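Local coordinates for protein transport protein SECE2 (Mycobacterium tuberculosis, PDB 3ONR) that binds calcium ions at interfaces between three subunits of a hollow, spherical dodecamer and may also sequester other small ligands, at residues V7-G12 against K59-F64. The protein carries 2 engineered substitutions. Numbering follows the deposited sequence.
Sequences VIDIIG and KLEVSF
With CG1 anti to the backbone N (chi1 -180°), Val7 sets this methyl 3.4 Å from CG of Glu61, whose own CG is likewise anti to its N and whose extended chain crosses the valine at a slant. Asp9 turns its carboxylate back over the neighbouring strand, bringing OD1 to 3.3 Å from CB of Glu61. The two carboxylates thus share one face of the sheet, their planes 37° apart and OD1 of Asp9 4.3 Å from OE2 of Glu61, a closeness that may disfavour charge on both, though lysines nearby would offset it. A water lies between them, within donating range of OD2 of Asp9 and OE2 of Glu61. The lysine ammonium that pairs with Glu61 OE1 comes from Lys59 of a neighbouring subunit, while Lys59 of this chain reaches Glu61 of another. Further along this face, CG1 of Ile11 lies 3.8 Å from CB of Lys59.

The opposite face is apolar. CG1 of Ile8 approaches CG2 of Val62 at 3.9 Å and meets the Phe64 ring at its edge, in the ring plane, the isoleucine and phenylalanine side chains crossing at about a right angle. Ile10 and Leu60 pack beside them, both touching Ala25 of helix 18-32.

Between the faces, strands 7-12 and 59-64 run antiparallel, with paired backbone bonds at Ile8-Val62 and Ile10-Leu60; the straightest, Leu60 N to Ile10 O, has an angle of 173° at hydrogen. The example illustrates how a two-faced strand pair can serve fold and assembly together: Ile10 and Leu60 meet the helix, while Ile8 and Phe64 pack on Leu72 of another subunit, charged residues link subunits, and strand 4-14 continues the sheet into adjacent chains, as befits the dodecin fold, a three-stranded antiparallel sheet packed against one helix.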
loop_
_atom_site.group_PDB
_atom_site.type_symbol
_atom_site.label_atom_id
_atom_site.label_comp_id
_atom_site.label_asym_id
_atom_site.label_seq_id
_atom_site.Cartn_x
_atom_site.Cartn_y
_atom_site.Cartn_z
ATOM N N VAL A 7 -15.928 -14.183 1.464
ATOM C CA VAL A 7 -15.051 -13.461 2.427
ATOM C C VAL A 7 -15.798 -12.193 2.807
ATOM O O VAL A 7 -16.171 -11.388 1.891
ATOM C CB VAL A 7 -13.716 -12.997 1.686
ATOM C CG1 VAL A 7 -12.745 -12.223 2.685
ATOM C CG2 VAL A 7 -13.074 -14.174 1.114
ATOM N N ILE A 8 -15.924 -11.927 4.110
ATOM C CA ILE A 8 -16.479 -10.612 4.395
ATOM C C ILE A 8 -15.683 -9.901 5.486
ATOM O O ILE A 8 -14.863 -10.529 6.174
ATOM C CB ILE A 8 -17.901 -10.787 4.912
ATOM C CG1 ILE A 8 -17.845 -11.662 6.147
ATOM C CG2 ILE A 8 -18.773 -11.403 3.874
ATOM C CD1 ILE A 8 -19.071 -11.502 6.984
ATOM N N ASP A 9 -15.963 -8.615 5.611
ATOM C CA ASP A 9 -15.339 -7.753 6.590
ATOM C C ASP A 9 -16.436 -7.387 7.652
ATOM O O ASP A 9 -17.582 -7.126 7.278
ATOM C CB ASP A 9 -14.900 -6.511 5.892
ATOM C CG ASP A 9 -13.455 -6.647 5.270
ATOM O OD1 ASP A 9 -12.841 -7.741 5.339
ATOM O OD2 ASP A 9 -12.973 -5.624 4.737
ATOM N N ILE A 10 -16.122 -7.583 8.957
ATOM C CA ILE A 10 -17.064 -7.225 10.015
ATOM C C ILE A 10 -16.329 -6.328 11.011
ATOM O O ILE A 10 -15.082 -6.410 11.112
ATOM C CB ILE A 10 -17.553 -8.479 10.786
ATOM C CG1 ILE A 10 -16.345 -9.335 11.204
ATOM C CG2 ILE A 10 -18.439 -9.316 9.883
ATOM C CD1 ILE A 10 -16.755 -10.457 12.089
ATOM N N ILE A 11 -17.103 -5.538 11.757
ATOM C CA ILE A 11 -16.495 -4.624 12.774
ATOM C C ILE A 11 -17.075 -4.982 14.103
ATOM O O ILE A 11 -18.318 -4.998 14.240
ATOM C CB ILE A 11 -16.771 -3.125 12.392
ATOM C CG1 ILE A 11 -15.946 -2.783 11.125
ATOM C CG2 ILE A 11 -16.422 -2.220 13.630
ATOM C CD1 ILE A 11 -16.320 -1.351 10.577
ATOM N N GLY A 12 -16.171 -5.297 15.085
ATOM C CA GLY A 12 -16.663 -5.445 16.450
ATOM C C GLY A 12 -16.374 -4.145 17.221
ATOM O O GLY A 12 -15.485 -3.340 16.829
ATOM N N LYS A 59 -11.946 -3.842 12.601
ATOM C CA LYS A 59 -12.491 -4.424 11.351
ATOM C C LYS A 59 -11.666 -5.691 11.155
ATOM O O LYS A 59 -10.386 -5.639 11.131
ATOM C CB LYS A 59 -12.292 -3.445 10.158
ATOM C CG LYS A 59 -12.827 -4.049 8.857
ATOM C CD LYS A 59 -13.160 -2.963 7.860
ATOM C CE LYS A 59 -11.957 -2.307 7.309
ATOM N NZ LYS A 59 -12.392 -1.367 6.167
ATOM N N LEU A 60 -12.388 -6.800 10.978
ATOM C CA LEU A 60 -11.838 -8.134 10.804
ATOM C C LEU A 60 -12.281 -8.729 9.447
ATOM O O LEU A 60 -13.379 -8.497 9.018
ATOM C CB LEU A 60 -12.375 -9.084 11.840
ATOM C CG LEU A 60 -12.121 -8.696 13.342
ATOM C CD1 LEU A 60 -12.777 -9.679 14.236
ATOM C CD2 LEU A 60 -10.593 -8.684 13.602
ATOM N N GLU A 61 -11.415 -9.514 8.850
ATOM C CA GLU A 61 -11.821 -10.226 7.589
ATOM C C GLU A 61 -11.921 -11.722 7.957
ATOM O O GLU A 61 -10.977 -12.282 8.535
ATOM C CB GLU A 61 -10.734 -9.997 6.531
ATOM C CG GLU A 61 -11.021 -10.644 5.185
ATOM C CD GLU A 61 -9.856 -10.570 4.179
ATOM O OE1 GLU A 61 -9.591 -11.573 3.507
ATOM O OE2 GLU A 61 -9.216 -9.523 3.999
ATOM N N VAL A 62 -13.035 -12.368 7.616
ATOM C CA VAL A 62 -13.205 -13.808 7.838
ATOM C C VAL A 62 -13.770 -14.409 6.535
ATOM O O VAL A 62 -14.376 -13.694 5.733
ATOM C CB VAL A 62 -14.233 -14.114 9.028
ATOM C CG1 VAL A 62 -13.625 -13.569 10.340
ATOM C CG2 VAL A 62 -15.584 -13.427 8.746
ATOM N N SER A 63 -13.596 -15.718 6.370
ATOM C CA SER A 63 -14.222 -16.392 5.219
ATOM C C SER A 63 -14.928 -17.655 5.653
ATOM O O SER A 63 -14.635 -18.200 6.727
ATOM C CB SER A 63 -13.178 -16.688 4.171
ATOM O OG SER A 63 -12.109 -17.446 4.738
ATOM N N PHE A 64 -15.835 -18.158 4.824
ATOM C CA PHE A 64 -16.603 -19.378 5.156
ATOM C C PHE A 64 -17.115 -19.978 3.888
ATOM O O PHE A 64 -17.253 -19.297 2.854
ATOM C CB PHE A 64 -17.840 -19.033 6.079
ATOM C CG PHE A 64 -18.628 -17.801 5.626
ATOM C CD1 PHE A 64 -19.678 -17.912 4.733
ATOM C CD2 PHE A 64 -18.227 -16.554 5.999
ATOM C CE1 PHE A 64 -20.346 -16.782 4.265
ATOM C CE2 PHE A 64 -18.910 -15.414 5.559
ATOM C CZ PHE A 64 -19.948 -15.520 4.690
HETATM O O HOH W 1 -10.599 -6.846 3.895
HETATM O O HOH W 2 -13.251 -3.478 3.622
#